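Local coordinates for armadillo repeat protein arm00016 (Synthetic construct, PDB 4D4E) that probably binds extended peptides in a modular fashion, as a computationally designed scaffold of stacked armadillo repeats, at residues 55-63 and 74-82. Sequence-based numbering, arbitrary orientation.
Sequences ALSPLVKLL and AVAAIANIA
Leu59 and Ala74 bring the two segments closest, their CA atoms 6.0 Å apart. The short axes of helix 56-61 and helix 74-81 cross at -137°, antiparallel in sense but well splayed, and come no nearer than 9.5 Å. Leu59 is a knob in the hole formed by Ala74, Ala77, Ile78 and Ile81. Its CD1 does most of the touching: it meets CD1 of Ile81 tip to tip at 3.4 Å, tight for two methyl groups, and passes alongside CG1 of Ile78. Leu56 adds its own CD1 at the Ile81 end. At the other end Ala74 brings its CB to 3.7 Å from CB of Leu62, the small side chain permitting this close approach. In Leu63, CG anti to the carbonyl carbon (chi1 -55°) and an extended chi2 (-177°) carry both methyls to helix 74-81. CD1 lies 3.6 Å from Ile78 CD1, and the side chain crosses that of Val75 at about a right angle, its CD2 tight against Val75 CG2 at 3.4 Å. Replacing Leu63 with an alanine would probably open a gap beside Ala74, Val75 and Ile78, leaving the end of the Ile78 side chain freer to turn about chi2. Leu33 and Leu36 of helix 26-40 also pack on Leu59, and Leu92 of helix 86-94 covers Ile78 and Ile81, so the contact belongs to the hydrophobic core between stacked solenoid helices. No hydrogen bond joins the segments; the interface is almost wholly buried and aliphatic, held by shape fit and exclusion of water.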
loop_
_atom_site.group_PDB
_atom_site.type_symbol
_atom_site.label_atom_id
_atom_site.label_comp_id
_atom_site.label_asym_id
_atom_site.label_seq_id
_atom_site.Cartn_x
_atom_site.Cartn_y
_atom_site.Cartn_z
ATOM N N ALA A 55 -16.819 11.318 8.635
ATOM C CA ALA A 55 -16.266 10.064 9.237
ATOM C C ALA A 55 -14.726 10.025 9.320
ATOM O O ALA A 55 -14.164 9.347 10.219
ATOM C CB ALA A 55 -16.809 8.801 8.531
ATOM N N LEU A 56 -14.041 10.733 8.399
ATOM C CA LEU A 56 -12.600 10.600 8.265
ATOM C C LEU A 56 -11.707 10.973 9.449
ATOM O O LEU A 56 -10.867 10.167 9.893
ATOM C CB LEU A 56 -12.113 11.317 6.965
ATOM C CG LEU A 56 -12.039 10.452 5.715
ATOM C CD1 LEU A 56 -13.298 9.712 5.380
ATOM C CD2 LEU A 56 -11.576 11.280 4.511
ATOM N N SER A 57 -11.892 12.162 9.998
ATOM C CA SER A 57 -11.076 12.516 11.185
ATOM C C SER A 57 -11.254 11.532 12.290
ATOM O O SER A 57 -10.276 11.042 12.821
ATOM C CB SER A 57 -11.348 13.945 11.702
ATOM O OG SER A 57 -10.223 14.684 11.338
ATOM N N PRO A 58 -12.511 11.211 12.646
ATOM C CA PRO A 58 -12.696 10.265 13.770
ATOM C C PRO A 58 -12.099 8.855 13.474
ATOM O O PRO A 58 -11.537 8.194 14.377
ATOM C CB PRO A 58 -14.227 10.233 13.992
ATOM C CG PRO A 58 -14.815 11.297 13.170
ATOM C CD PRO A 58 -13.774 11.837 12.208
ATOM N N LEU A 59 -12.130 8.432 12.209
ATOM C CA LEU A 59 -11.486 7.190 11.843
ATOM C C LEU A 59 -9.989 7.230 12.030
ATOM O O LEU A 59 -9.444 6.302 12.580
ATOM C CB LEU A 59 -11.810 6.778 10.411
ATOM C CG LEU A 59 -12.956 5.907 9.994
ATOM C CD1 LEU A 59 -12.654 5.615 8.529
ATOM C CD2 LEU A 59 -13.009 4.600 10.803
ATOM N N VAL A 60 -9.303 8.266 11.540
ATOM C CA VAL A 60 -7.846 8.433 11.737
ATOM C C VAL A 60 -7.481 8.461 13.236
ATOM O O VAL A 60 -6.410 7.984 13.633
ATOM C CB VAL A 60 -7.357 9.765 11.076
ATOM C CG1 VAL A 60 -5.889 10.036 11.397
ATOM C CG2 VAL A 60 -7.549 9.705 9.571
ATOM N N LYS A 61 -8.333 9.092 14.050
ATOM C CA LYS A 61 -8.069 9.202 15.459
ATOM C C LYS A 61 -8.157 7.850 16.171
ATOM O O LYS A 61 -7.523 7.679 17.216
ATOM C CB LYS A 61 -9.009 10.207 16.103
ATOM C CG LYS A 61 -8.638 10.540 17.528
ATOM C CD LYS A 61 -9.897 10.838 18.325
ATOM C CE LYS A 61 -9.743 10.472 19.797
ATOM N NZ LYS A 61 -11.120 10.277 20.301
ATOM N N LEU A 62 -8.929 6.905 15.619
ATOM C CA LEU A 62 -8.988 5.524 16.134
ATOM C C LEU A 62 -7.706 4.718 15.937
ATOM O O LEU A 62 -7.580 3.640 16.525
ATOM C CB LEU A 62 -10.176 4.743 15.506
ATOM C CG LEU A 62 -11.583 5.118 15.995
ATOM C CD1 LEU A 62 -12.683 4.371 15.263
ATOM C CD2 LEU A 62 -11.683 4.945 17.524
ATOM N N LEU A 63 -6.772 5.231 15.114
ATOM C CA LEU A 63 -5.513 4.554 14.833
ATOM C C LEU A 63 -4.586 4.660 16.018
ATOM O O LEU A 63 -3.559 4.022 16.035
ATOM C CB LEU A 63 -4.803 5.106 13.578
ATOM C CG LEU A 63 -5.613 5.118 12.273
ATOM C CD1 LEU A 63 -4.817 5.618 11.054
ATOM C CD2 LEU A 63 -6.275 3.744 12.040
ATOM N N ALA A 74 -10.285 -0.103 12.165
ATOM C CA ALA A 74 -10.245 1.316 11.678
ATOM C C ALA A 74 -9.338 1.430 10.420
ATOM O O ALA A 74 -9.705 2.080 9.449
ATOM C CB ALA A 74 -9.775 2.263 12.760
ATOM N N VAL A 75 -8.171 0.784 10.472
ATOM C CA VAL A 75 -7.218 0.757 9.346
ATOM C C VAL A 75 -7.854 0.053 8.109
ATOM O O VAL A 75 -7.635 0.512 6.999
ATOM C CB VAL A 75 -5.875 0.074 9.715
ATOM C CG1 VAL A 75 -4.987 -0.004 8.504
ATOM C CG2 VAL A 75 -5.095 0.881 10.722
ATOM N N ALA A 76 -8.628 -1.035 8.318
ATOM C CA ALA A 76 -9.250 -1.785 7.216
ATOM C C ALA A 76 -10.183 -0.838 6.508
ATOM O O ALA A 76 -10.245 -0.773 5.281
ATOM C CB ALA A 76 -10.010 -3.074 7.686
ATOM N N ALA A 77 -10.921 -0.103 7.311
ATOM C CA ALA A 77 -11.927 0.837 6.795
ATOM C C ALA A 77 -11.233 1.944 5.936
ATOM O O ALA A 77 -11.675 2.199 4.801
ATOM C CB ALA A 77 -12.712 1.416 7.962
ATOM N N ILE A 78 -10.203 2.613 6.510
ATOM C CA ILE A 78 -9.319 3.551 5.800
ATOM C C ILE A 78 -8.723 2.868 4.538
ATOM O O ILE A 78 -8.647 3.507 3.488
ATOM C CB ILE A 78 -8.187 4.106 6.710
ATOM C CG1 ILE A 78 -8.718 4.970 7.868
ATOM C CG2 ILE A 78 -7.056 4.783 5.910
ATOM C CD1 ILE A 78 -7.635 5.285 8.872
ATOM N N ALA A 79 -8.301 1.590 4.603
ATOM C CA ALA A 79 -7.847 0.990 3.359
ATOM C C ALA A 79 -8.950 1.010 2.278
ATOM O O ALA A 79 -8.660 1.176 1.075
ATOM C CB ALA A 79 -7.300 -0.449 3.567
ATOM N N ASN A 80 -10.193 0.801 2.702
ATOM C CA ASN A 80 -11.308 0.741 1.782
ATOM C C ASN A 80 -11.675 2.123 1.236
ATOM O O ASN A 80 -11.973 2.235 0.047
ATOM C CB ASN A 80 -12.507 0.064 2.423
ATOM C CG ASN A 80 -12.570 -1.436 2.163
ATOM O OD1 ASN A 80 -12.082 -1.921 1.157
ATOM N ND2 ASN A 80 -13.253 -2.158 3.046
ATOM N N ILE A 81 -11.617 3.162 2.084
ATOM C CA ILE A 81 -11.803 4.578 1.635
ATOM C C ILE A 81 -10.742 4.960 0.576
ATOM O O ILE A 81 -11.066 5.557 -0.450
ATOM C CB ILE A 81 -11.840 5.565 2.866
ATOM C CG1 ILE A 81 -13.096 5.268 3.691
ATOM C CG2 ILE A 81 -11.750 7.037 2.469
ATOM C CD1 ILE A 81 -12.965 5.670 5.140
ATOM N N ALA A 82 -9.505 4.543 0.818
ATOM C CA ALA A 82 -8.378 4.844 -0.039
ATOM C C ALA A 82 -8.404 4.123 -1.388
ATOM O O ALA A 82 -7.610 4.474 -2.261
ATOM C CB ALA A 82 -7.090 4.531 0.674
#